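Local coordinates for protein Adp-heptose LPS heptosyltransferase II (Escherichia coli, PDB 1PSW) that transfers the second heptose from ADP-L-glycero-beta-D-manno-heptose onto heptosyl-Kdo2-lipid A during synthesis of the lipopolysaccharide core, at residues D13-M16 and S17-L20; R42-L45 and S46-E50; P129-V132 and E133-A137; A285-P289 and S290-F294. One frame throughout, in Å; residues are numbered along the deposited sequence.

Contact 1: D13-M16 and S17-L20; sequences DMMM and SQSL
S17 folds back onto M14 within a single helix. Its OG donates to M14 O over 2.6 Å. The first torsion makes this possible: OG sits between the backbone N and the carbonyl carbon (chi1 69°), turned to the preceding turn. The hydroxyl approaches tilted from the M14 carbonyl plane. S17 OG also bonds to the hydroxyl of Y21. The S17 amide adds a weak bond to M14 O, and its main bond goes to D13 O, 2.9 Å from S17 N. The selenium of M14, a selenomethionine like M15 and M16, also lies beside the hydroxyl, with M14 SE 3.4 Å from S17 OG. With the hydroxyl gone, as in an alanine, M14 O would probably keep just the weak amide bond from this position, and the Y21 hydroxyl would lose a partner.

Helix 11-27 follows strand 2-6 and leads to strand 32-37, so it is the crossover helix of a beta-alpha-beta unit in a Rossmann-like domain of this GT-B enzyme. Past S17 the helix is kinked, and its bonds shorten to three residues. Q18 N reaches M15 O at 3.1 Å and S19 N reaches M16 O at 3.0 Å. The side chains of M15 and Q18 run side by side in the same direction. M16 points to a different side of the helix from M15 and Q18. It packs on V132 and Y135 of helix 131-137 and on H274 of helix 271-278. S19 OG bonds to L156 O.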
loop_
_atom_site.group_PDB
_atom_site.type_symbol
_atom_site.label_atom_id
_atom_site.label_comp_id
_atom_site.label_asym_id
_atom_site.label_seq_id
_atom_site.Cartn_x
_atom_site.Cartn_y
_atom_site.Cartn_z
ATOM N N ASP A 13 -4.635 -1.418 0.741
ATOM C CA ASP A 13 -5.865 -0.726 1.081
ATOM C C ASP A 13 -5.609 0.469 1.998
ATOM O O ASP A 13 -6.208 1.527 1.825
ATOM C CB ASP A 13 -6.838 -1.700 1.751
ATOM C CG ASP A 13 -7.327 -2.783 0.807
ATOM O OD1 ASP A 13 -6.775 -2.908 -0.306
ATOM O OD2 ASP A 13 -8.268 -3.516 1.180
HETATM N N MSE A 14 -4.718 0.302 2.970
HETATM C CA MSE A 14 -4.405 1.390 3.888
HETATM C C MSE A 14 -3.779 2.553 3.120
HETATM O O MSE A 14 -4.076 3.718 3.379
HETATM C CB MSE A 14 -3.435 0.917 4.976
HETATM C CG MSE A 14 -3.057 2.001 5.992
HETATM SE SE MSE A 14 -4.599 2.766 6.927
HETATM C CE MSE A 14 -5.068 1.248 8.019
HETATM N N MSE A 15 -2.910 2.236 2.173
HETATM C CA MSE A 15 -2.272 3.276 1.391
HETATM C C MSE A 15 -3.373 4.023 0.621
HETATM O O MSE A 15 -3.387 5.253 0.581
HETATM C CB MSE A 15 -1.247 2.642 0.439
HETATM C CG MSE A 15 -0.151 3.610 -0.069
HETATM SE SE MSE A 15 0.940 4.356 1.357
HETATM C CE MSE A 15 0.337 6.212 1.288
HETATM N N MSE A 16 -4.304 3.279 0.022
HETATM C CA MSE A 16 -5.394 3.897 -0.727
HETATM C C MSE A 16 -6.280 4.768 0.155
HETATM O O MSE A 16 -6.809 5.771 -0.303
HETATM C CB MSE A 16 -6.286 2.836 -1.387
HETATM C CG MSE A 16 -5.577 1.926 -2.338
HETATM SE SE MSE A 16 -4.537 2.934 -3.565
HETATM C CE MSE A 16 -5.960 3.668 -4.576
ATOM N N SER A 17 -6.447 4.382 1.417
ATOM C CA SER A 17 -7.306 5.139 2.310
ATOM C C SER A 17 -6.767 6.538 2.559
ATOM O O SER A 17 -7.504 7.419 2.999
ATOM C CB SER A 17 -7.513 4.400 3.636
ATOM O OG SER A 17 -6.337 4.355 4.422
ATOM N N GLN A 18 -5.493 6.767 2.260
ATOM C CA GLN A 18 -4.955 8.101 2.458
ATOM C C GLN A 18 -5.702 9.094 1.576
ATOM O O GLN A 18 -5.813 10.265 1.917
ATOM C CB GLN A 18 -3.461 8.170 2.129
ATOM C CG GLN A 18 -2.849 9.486 2.590
ATOM C CD GLN A 18 -1.447 9.723 2.067
ATOM O OE1 GLN A 18 -0.731 10.608 2.548
ATOM N NE2 GLN A 18 -1.048 8.941 1.075
ATOM N N SER A 19 -6.204 8.639 0.431
ATOM C CA SER A 19 -6.940 9.534 -0.460
ATOM C C SER A 19 -8.186 10.086 0.217
ATOM O O SER A 19 -8.567 11.235 -0.016
ATOM C CB SER A 19 -7.343 8.817 -1.747
ATOM O OG SER A 19 -6.210 8.604 -2.568
ATOM N N LEU A 20 -8.835 9.268 1.039
ATOM C CA LEU A 20 -10.007 9.733 1.760
ATOM C C LEU A 20 -9.578 10.811 2.763
ATOM O O LEU A 20 -10.225 11.854 2.866
ATOM C CB LEU A 20 -10.697 8.575 2.501
ATOM C CG LEU A 20 -11.801 9.005 3.480
ATOM C CD1 LEU A 20 -12.922 9.728 2.731
ATOM C CD2 LEU A 20 -12.352 7.779 4.201
#

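Contact 2: R42-L45 and S46-E50; sequences RPLL and SRMPE
P43 O is gripped twice by S46. The hydroxyl donates to it at 2.6 Å, measured from S46 OG to P43 O, and the S46 amide adds a weak bond. The hydroxyl is brought round by its first torsion (chi1 76°), which sets OG between the backbone N and the carbonyl carbon. It arrives tilted from the carbonyl plane. The stronger bond of the S46 amide runs to R42 O, 3.0 Å from S46 N.

The next two amides shorten their reach. R47 N bonds to L44 O at 2.9 Å, and M48 N to L45 O at 3.0 Å. L45 to M48 thus form a type I beta turn that ends the short helix 42-45. The turn leads into strand 51-56, an outermost strand of the N-terminal parallel sheet.

M48, a selenomethionine, points back at the helix and is extended beyond CG (chi2 176°). This carries its methyl to L44, with M48 CE 3.8 Å from L44 CG. Its selenium meets the other leucine more loosely, M48 SE lying 4.2 Å from L45 CD2. Both leucine side chains cross it at a slant. L45 also packs on V51 and A54 of strand 51-56. L44 faces L252 and V256 of helix 252-260, which belongs to the C-terminal half of the chain.

R47 starts near P43, its CG 3.6 Å from P43 O, then bends away. Its guanidinium forms a salt bridge with E166 and a hydrogen bond to Q161 O.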
loop_
_atom_site.group_PDB
_atom_site.type_symbol
_atom_site.label_atom_id
_atom_site.label_comp_id
_atom_site.label_asym_id
_atom_site.label_seq_id
_atom_site.Cartn_x
_atom_site.Cartn_y
_atom_site.Cartn_z
ATOM N N ARG A 42 0.236 0.995 12.569
ATOM C CA ARG A 42 0.665 2.269 13.126
ATOM C C ARG A 42 1.860 2.898 12.413
ATOM O O ARG A 42 1.862 4.099 12.164
ATOM C CB ARG A 42 0.986 2.134 14.621
ATOM C CG ARG A 42 1.525 3.432 15.224
ATOM C CD ARG A 42 0.724 3.901 16.429
ATOM N NE ARG A 42 1.191 5.202 16.905
ATOM C CZ ARG A 42 0.774 5.785 18.025
ATOM N NH1 ARG A 42 -0.123 5.181 18.792
ATOM N NH2 ARG A 42 1.256 6.970 18.377
ATOM N N PRO A 43 2.891 2.098 12.081
ATOM C CA PRO A 43 4.068 2.655 11.401
ATOM C C PRO A 43 3.751 3.395 10.102
ATOM O O PRO A 43 4.285 4.476 9.850
ATOM C CB PRO A 43 4.943 1.426 11.171
ATOM C CG PRO A 43 4.610 0.569 12.353
ATOM C CD PRO A 43 3.108 0.679 12.411
ATOM N N LEU A 44 2.878 2.820 9.280
ATOM C CA LEU A 44 2.515 3.440 8.008
ATOM C C LEU A 44 1.736 4.728 8.233
ATOM O O LEU A 44 1.979 5.747 7.574
ATOM C CB LEU A 44 1.683 2.468 7.173
ATOM C CG LEU A 44 1.412 2.863 5.723
ATOM C CD1 LEU A 44 2.720 3.196 5.027
ATOM C CD2 LEU A 44 0.702 1.725 5.010
ATOM N N LEU A 45 0.794 4.676 9.167
ATOM C CA LEU A 45 -0.020 5.838 9.494
ATOM C C LEU A 45 0.843 6.993 9.984
ATOM O O LEU A 45 0.516 8.161 9.761
ATOM C CB LEU A 45 -1.038 5.476 10.576
ATOM C CG LEU A 45 -2.139 4.502 10.147
ATOM C CD1 LEU A 45 -2.866 3.976 11.373
ATOM C CD2 LEU A 45 -3.101 5.204 9.197
ATOM N N SER A 46 1.941 6.669 10.659
ATOM C CA SER A 46 2.817 7.706 11.189
ATOM C C SER A 46 3.502 8.463 10.054
ATOM O O SER A 46 4.042 9.546 10.267
ATOM C CB SER A 46 3.872 7.106 12.123
ATOM O OG SER A 46 4.894 6.450 11.390
ATOM N N ARG A 47 3.475 7.895 8.850
ATOM C CA ARG A 47 4.080 8.546 7.699
ATOM C C ARG A 47 3.084 9.436 6.962
ATOM O O ARG A 47 3.475 10.154 6.042
ATOM C CB ARG A 47 4.662 7.508 6.727
ATOM C CG ARG A 47 5.728 6.602 7.309
ATOM C CD ARG A 47 6.910 7.386 7.867
ATOM N NE ARG A 47 7.448 8.366 6.922
ATOM C CZ ARG A 47 8.572 9.048 7.133
ATOM N NH1 ARG A 47 9.271 8.847 8.246
ATOM N NH2 ARG A 47 8.992 9.937 6.249
HETATM N N MSE A 48 1.807 9.379 7.354
HETATM C CA MSE A 48 0.749 10.184 6.735
HETATM C C MSE A 48 0.456 11.417 7.586
HETATM O O MSE A 48 -0.006 11.302 8.726
HETATM C CB MSE A 48 -0.537 9.362 6.597
HETATM C CG MSE A 48 -0.418 8.157 5.685
HETATM SE SE MSE A 48 -2.046 7.151 5.684
HETATM C CE MSE A 48 -1.338 5.381 5.229
ATOM N N PRO A 49 0.745 12.616 7.053
ATOM C CA PRO A 49 0.503 13.863 7.783
ATOM C C PRO A 49 -0.969 14.186 8.040
ATOM O O PRO A 49 -1.292 14.975 8.928
ATOM C CB PRO A 49 1.194 14.913 6.911
ATOM C CG PRO A 49 1.053 14.352 5.537
ATOM C CD PRO A 49 1.361 12.885 5.743
ATOM N N GLU A 50 -1.856 13.581 7.257
ATOM C CA GLU A 50 -3.287 13.811 7.411
ATOM C C GLU A 50 -3.852 13.137 8.661
ATOM O O GLU A 50 -4.930 13.502 9.139
ATOM C CB GLU A 50 -4.052 13.288 6.187
ATOM C CG GLU A 50 -3.658 13.909 4.845
ATOM C CD GLU A 50 -2.334 13.393 4.300
ATOM O OE1 GLU A 50 -1.912 12.273 4.677
ATOM O OE2 GLU A 50 -1.721 14.103 3.471
#

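Contact 3: P129-V132 and E133-A137; sequences PLMV and ERYIA
M131 and Y135 cross at a slant, one turn apart on helix 131-137. M131 is a selenomethionine, and its selenium makes an oblique Met-aromatic contact. M131 SE lies 4.8 Å from the ring centroid of Y135 and 47° off the ring normal. CG is anti to the backbone N (chi1 157°), which carries the chain out along the ring. The methyl then reaches the phenol end, with M131 CE 3.6 Å from Y135 CZ.

On another side of the helix, V132 and I136 run side by side. V132 CG2 meets I136 CD1 at 3.8 Å. Three successive backbone bonds run alongside these pairs: R134 N to L130 O, Y135 N to M131 O and I136 N to V132 O.

E133 crosses L130 obliquely and reaches back to the helix start. Its OE1 accepts the amide of L130, the N-cap residue, at 3.1 Å from L130 N. The amide comes from above the carboxylate plane. E133 CG lies 3.7 Å from L130 CB. R134 is extended from CG to NE and passes L130 O on its way to W128 O, which NE binds.

E133 is the third residue of the helix. The leucine side chain cannot return its bond, so this is not a full capping box. The bond occupies an amide at the helix start, and the helix end would probably favour the negative charge of E133 there.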
loop_
_atom_site.group_PDB
_atom_site.type_symbol
_atom_site.label_atom_id
_atom_site.label_comp_id
_atom_site.label_asym_id
_atom_site.label_seq_id
_atom_site.Cartn_x
_atom_site.Cartn_y
_atom_site.Cartn_z
ATOM N N PRO A 129 -15.198 1.934 -10.644
ATOM C CA PRO A 129 -14.218 0.904 -11.014
ATOM C C PRO A 129 -12.929 0.850 -10.196
ATOM O O PRO A 129 -12.324 -0.216 -10.069
ATOM C CB PRO A 129 -13.952 1.202 -12.484
ATOM C CG PRO A 129 -14.082 2.689 -12.540
ATOM C CD PRO A 129 -15.310 2.955 -11.703
ATOM N N LEU A 130 -12.510 1.979 -9.634
ATOM C CA LEU A 130 -11.274 2.012 -8.855
ATOM C C LEU A 130 -11.519 2.080 -7.355
ATOM O O LEU A 130 -12.410 2.785 -6.904
ATOM C CB LEU A 130 -10.420 3.212 -9.285
ATOM C CG LEU A 130 -10.034 3.264 -10.770
ATOM C CD1 LEU A 130 -9.119 4.457 -11.027
ATOM C CD2 LEU A 130 -9.343 1.971 -11.155
HETATM N N MSE A 131 -10.726 1.340 -6.587
HETATM C CA MSE A 131 -10.863 1.358 -5.143
HETATM C C MSE A 131 -10.638 2.762 -4.604
HETATM O O MSE A 131 -11.320 3.175 -3.673
HETATM C CB MSE A 131 -9.863 0.409 -4.474
HETATM C CG MSE A 131 -9.566 0.779 -3.016
HETATM SE SE MSE A 131 -8.484 -0.520 -2.052
HETATM C CE MSE A 131 -9.847 -1.349 -0.966
ATOM N N VAL A 132 -9.691 3.498 -5.185
ATOM C CA VAL A 132 -9.403 4.857 -4.716
ATOM C C VAL A 132 -10.622 5.761 -4.859
ATOM O O VAL A 132 -10.869 6.628 -4.010
ATOM C CB VAL A 132 -8.217 5.511 -5.481
ATOM C CG1 VAL A 132 -8.588 5.775 -6.946
ATOM C CG2 VAL A 132 -7.827 6.811 -4.797
ATOM N N GLU A 133 -11.383 5.567 -5.930
ATOM C CA GLU A 133 -12.582 6.360 -6.144
ATOM C C GLU A 133 -13.621 6.002 -5.080
ATOM O O GLU A 133 -14.317 6.876 -4.571
ATOM C CB GLU A 133 -13.143 6.112 -7.549
ATOM C CG GLU A 133 -12.152 6.464 -8.654
ATOM C CD GLU A 133 -12.617 6.016 -10.029
ATOM O OE1 GLU A 133 -13.272 4.954 -10.118
ATOM O OE2 GLU A 133 -12.309 6.711 -11.021
ATOM N N ARG A 134 -13.713 4.722 -4.730
ATOM C CA ARG A 134 -14.679 4.299 -3.726
ATOM C C ARG A 134 -14.398 4.895 -2.355
ATOM O O ARG A 134 -15.330 5.232 -1.621
ATOM C CB ARG A 134 -14.732 2.771 -3.638
ATOM C CG ARG A 134 -15.203 2.133 -4.937
ATOM C CD ARG A 134 -15.320 0.619 -4.850
ATOM N NE ARG A 134 -15.534 0.058 -6.180
ATOM C CZ ARG A 134 -15.656 -1.239 -6.446
ATOM N NH1 ARG A 134 -15.594 -2.133 -5.466
ATOM N NH2 ARG A 134 -15.823 -1.642 -7.702
ATOM N N TYR A 135 -13.126 5.028 -1.995
ATOM C CA TYR A 135 -12.779 5.615 -0.701
ATOM C C TYR A 135 -13.068 7.105 -0.713
ATOM O O TYR A 135 -13.685 7.639 0.205
ATOM C CB TYR A 135 -11.299 5.398 -0.366
ATOM C CG TYR A 135 -10.976 4.017 0.152
ATOM C CD1 TYR A 135 -11.949 3.237 0.781
ATOM C CD2 TYR A 135 -9.686 3.502 0.051
ATOM C CE1 TYR A 135 -11.642 1.981 1.295
ATOM C CE2 TYR A 135 -9.371 2.249 0.563
ATOM C CZ TYR A 135 -10.358 1.493 1.186
ATOM O OH TYR A 135 -10.054 0.251 1.699
ATOM N N ILE A 136 -12.613 7.772 -1.766
ATOM C CA ILE A 136 -12.804 9.205 -1.913
ATOM C C ILE A 136 -14.283 9.595 -1.886
ATOM O O ILE A 136 -14.651 10.580 -1.260
ATOM C CB ILE A 136 -12.157 9.713 -3.227
ATOM C CG1 ILE A 136 -10.629 9.670 -3.102
ATOM C CG2 ILE A 136 -12.652 11.112 -3.551
ATOM C CD1 ILE A 136 -9.877 10.000 -4.395
ATOM N N ALA A 137 -15.124 8.820 -2.562
ATOM C CA ALA A 137 -16.558 9.099 -2.618
ATOM C C ALA A 137 -17.222 9.225 -1.244
ATOM O O ALA A 137 -18.217 9.945 -1.093
ATOM C CB ALA A 137 -17.266 8.024 -3.427
#

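Contact 4: A285-P289 and S290-F294; sequences ALYGP and SSPDF
Y287, on strand 283-287, lays its ring against the loop that follows. CG lies anti to the carbonyl carbon (chi1 -73°), which turns the ring onto P292. P292 CD sits over one face, toward the rim, in a CH-pi contact, 4.0 Å from the Y287 ring centroid and 22° off the normal. P292 CB meets the phenol end, 3.4 Å from Y287 OH. At the ring edge, Y287 CD2 lies 3.5 Å from S290 O. Were the ring cut back to an alanine, P292 would have no aromatic face to rest on, and the loop would probably be freer to shift.

Strand 283-287 lies in the C-terminal parallel sheet of the GT-B fold, next to strand 302-306. In GT-B enzymes loops at this end of the sheet generally face the interdomain cleft, so this one probably does too.

G288 follows, where a beta carbon would clash with P289. Its amide donates to a water, 2.7 Å from G288 N. The same water is 2.6 Å from S290 OG and so links G288 N to S290 OG. S290 OG also bonds to D269, and G288 O to R306. P289 then carries the chain from G288 to S290.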
loop_
_atom_site.group_PDB
_atom_site.type_symbol
_atom_site.label_atom_id
_atom_site.label_comp_id
_atom_site.label_asym_id
_atom_site.label_seq_id
_atom_site.Cartn_x
_atom_site.Cartn_y
_atom_site.Cartn_z
ATOM N N ALA A 285 5.719 -2.963 -12.293
ATOM C CA ALA A 285 4.776 -3.864 -11.646
ATOM C C ALA A 285 4.438 -5.043 -12.557
ATOM O O ALA A 285 3.941 -4.868 -13.667
ATOM C CB ALA A 285 3.515 -3.097 -11.271
ATOM N N LEU A 286 4.721 -6.247 -12.068
ATOM C CA LEU A 286 4.497 -7.474 -12.823
ATOM C C LEU A 286 3.179 -8.165 -12.507
ATOM O O LEU A 286 2.933 -8.579 -11.368
ATOM C CB LEU A 286 5.660 -8.429 -12.570
ATOM C CG LEU A 286 7.034 -7.757 -12.681
ATOM C CD1 LEU A 286 8.122 -8.797 -12.446
ATOM C CD2 LEU A 286 7.206 -7.111 -14.066
ATOM N N TYR A 287 2.341 -8.304 -13.529
ATOM C CA TYR A 287 1.034 -8.942 -13.380
ATOM C C TYR A 287 0.909 -10.250 -14.146
ATOM O O TYR A 287 1.481 -10.417 -15.222
ATOM C CB TYR A 287 -0.071 -8.006 -13.861
ATOM C CG TYR A 287 -0.362 -6.852 -12.936
ATOM C CD1 TYR A 287 0.506 -5.761 -12.845
ATOM C CD2 TYR A 287 -1.517 -6.845 -12.156
ATOM C CE1 TYR A 287 0.224 -4.690 -11.998
ATOM C CE2 TYR A 287 -1.807 -5.782 -11.309
ATOM C CZ TYR A 287 -0.939 -4.709 -11.236
ATOM O OH TYR A 287 -1.237 -3.643 -10.412
ATOM N N GLY A 288 0.139 -11.163 -13.571
ATOM C CA GLY A 288 -0.093 -12.451 -14.188
ATOM C C GLY A 288 -1.586 -12.739 -14.230
ATOM O O GLY A 288 -2.294 -12.181 -15.069
ATOM N N PRO A 289 -2.108 -13.587 -13.330
ATOM C CA PRO A 289 -3.541 -13.892 -13.345
ATOM C C PRO A 289 -4.447 -12.710 -12.986
ATOM O O PRO A 289 -5.601 -12.667 -13.408
ATOM C CB PRO A 289 -3.650 -15.044 -12.355
ATOM C CG PRO A 289 -2.601 -14.699 -11.345
ATOM C CD PRO A 289 -1.434 -14.295 -12.227
ATOM N N SER A 290 -3.930 -11.753 -12.218
ATOM C CA SER A 290 -4.714 -10.580 -11.823
ATOM C C SER A 290 -4.448 -9.398 -12.755
ATOM O O SER A 290 -3.469 -9.392 -13.496
ATOM C CB SER A 290 -4.367 -10.179 -10.386
ATOM O OG SER A 290 -3.041 -9.671 -10.291
ATOM N N SER A 291 -5.320 -8.395 -12.713
ATOM C CA SER A 291 -5.151 -7.215 -13.552
ATOM C C SER A 291 -5.118 -5.976 -12.668
ATOM O O SER A 291 -5.530 -6.022 -11.510
ATOM C CB SER A 291 -6.315 -7.083 -14.535
ATOM O OG SER A 291 -7.480 -6.636 -13.868
ATOM N N PRO A 292 -4.620 -4.850 -13.200
ATOM C CA PRO A 292 -4.553 -3.605 -12.431
ATOM C C PRO A 292 -5.830 -2.772 -12.555
ATOM O O PRO A 292 -5.826 -1.593 -12.221
ATOM C CB PRO A 292 -3.345 -2.907 -13.036
ATOM C CG PRO A 292 -3.454 -3.288 -14.475
ATOM C CD PRO A 292 -3.759 -4.771 -14.395
ATOM N N ASP A 293 -6.911 -3.399 -13.024
ATOM C CA ASP A 293 -8.193 -2.724 -13.218
ATOM C C ASP A 293 -8.817 -2.098 -11.971
ATOM O O ASP A 293 -9.482 -1.066 -12.066
ATOM C CB ASP A 293 -9.233 -3.690 -13.805
ATOM C CG ASP A 293 -8.902 -4.149 -15.221
ATOM O OD1 ASP A 293 -7.886 -3.702 -15.799
ATOM O OD2 ASP A 293 -9.684 -4.968 -15.756
ATOM N N PHE A 294 -8.621 -2.719 -10.813
ATOM C CA PHE A 294 -9.224 -2.243 -9.565
ATOM C C PHE A 294 -8.296 -1.416 -8.685
ATOM O O PHE A 294 -8.682 -0.365 -8.180
ATOM C CB PHE A 294 -9.756 -3.454 -8.774
ATOM C CG PHE A 294 -10.505 -3.096 -7.512
ATOM C CD1 PHE A 294 -11.472 -2.097 -7.519
ATOM C CD2 PHE A 294 -10.261 -3.776 -6.324
ATOM C CE1 PHE A 294 -12.189 -1.779 -6.366
ATOM C CE2 PHE A 294 -10.976 -3.469 -5.159
ATOM C CZ PHE A 294 -11.940 -2.465 -5.185
HETATM O O HOH W 1 -0.890 -10.952 -11.063
#

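Overall arrangement
The contacts follow in series along the chain, and each is local. Contact 1 is central: its helix 11-27 touches contact 2 through M14 packing on L44 and L45, their centres about 11 Å apart. It touches contact 3 through M16 and S19 packing on V132, centres about 9 Å apart. These three flank the N-terminal parallel sheet. Contact 4 lies on strand 283-287 of the C-terminal sheet and the loop after it. It is on the opposite side of the chain's centre from contact 2, their centres about 27 Å apart. It nevertheless meets contact 3, where M131 N probably bonds to F294 O and the F294 ring packs near R134. Contacts 3 and 4 thus join the two halves of the GT-B fold.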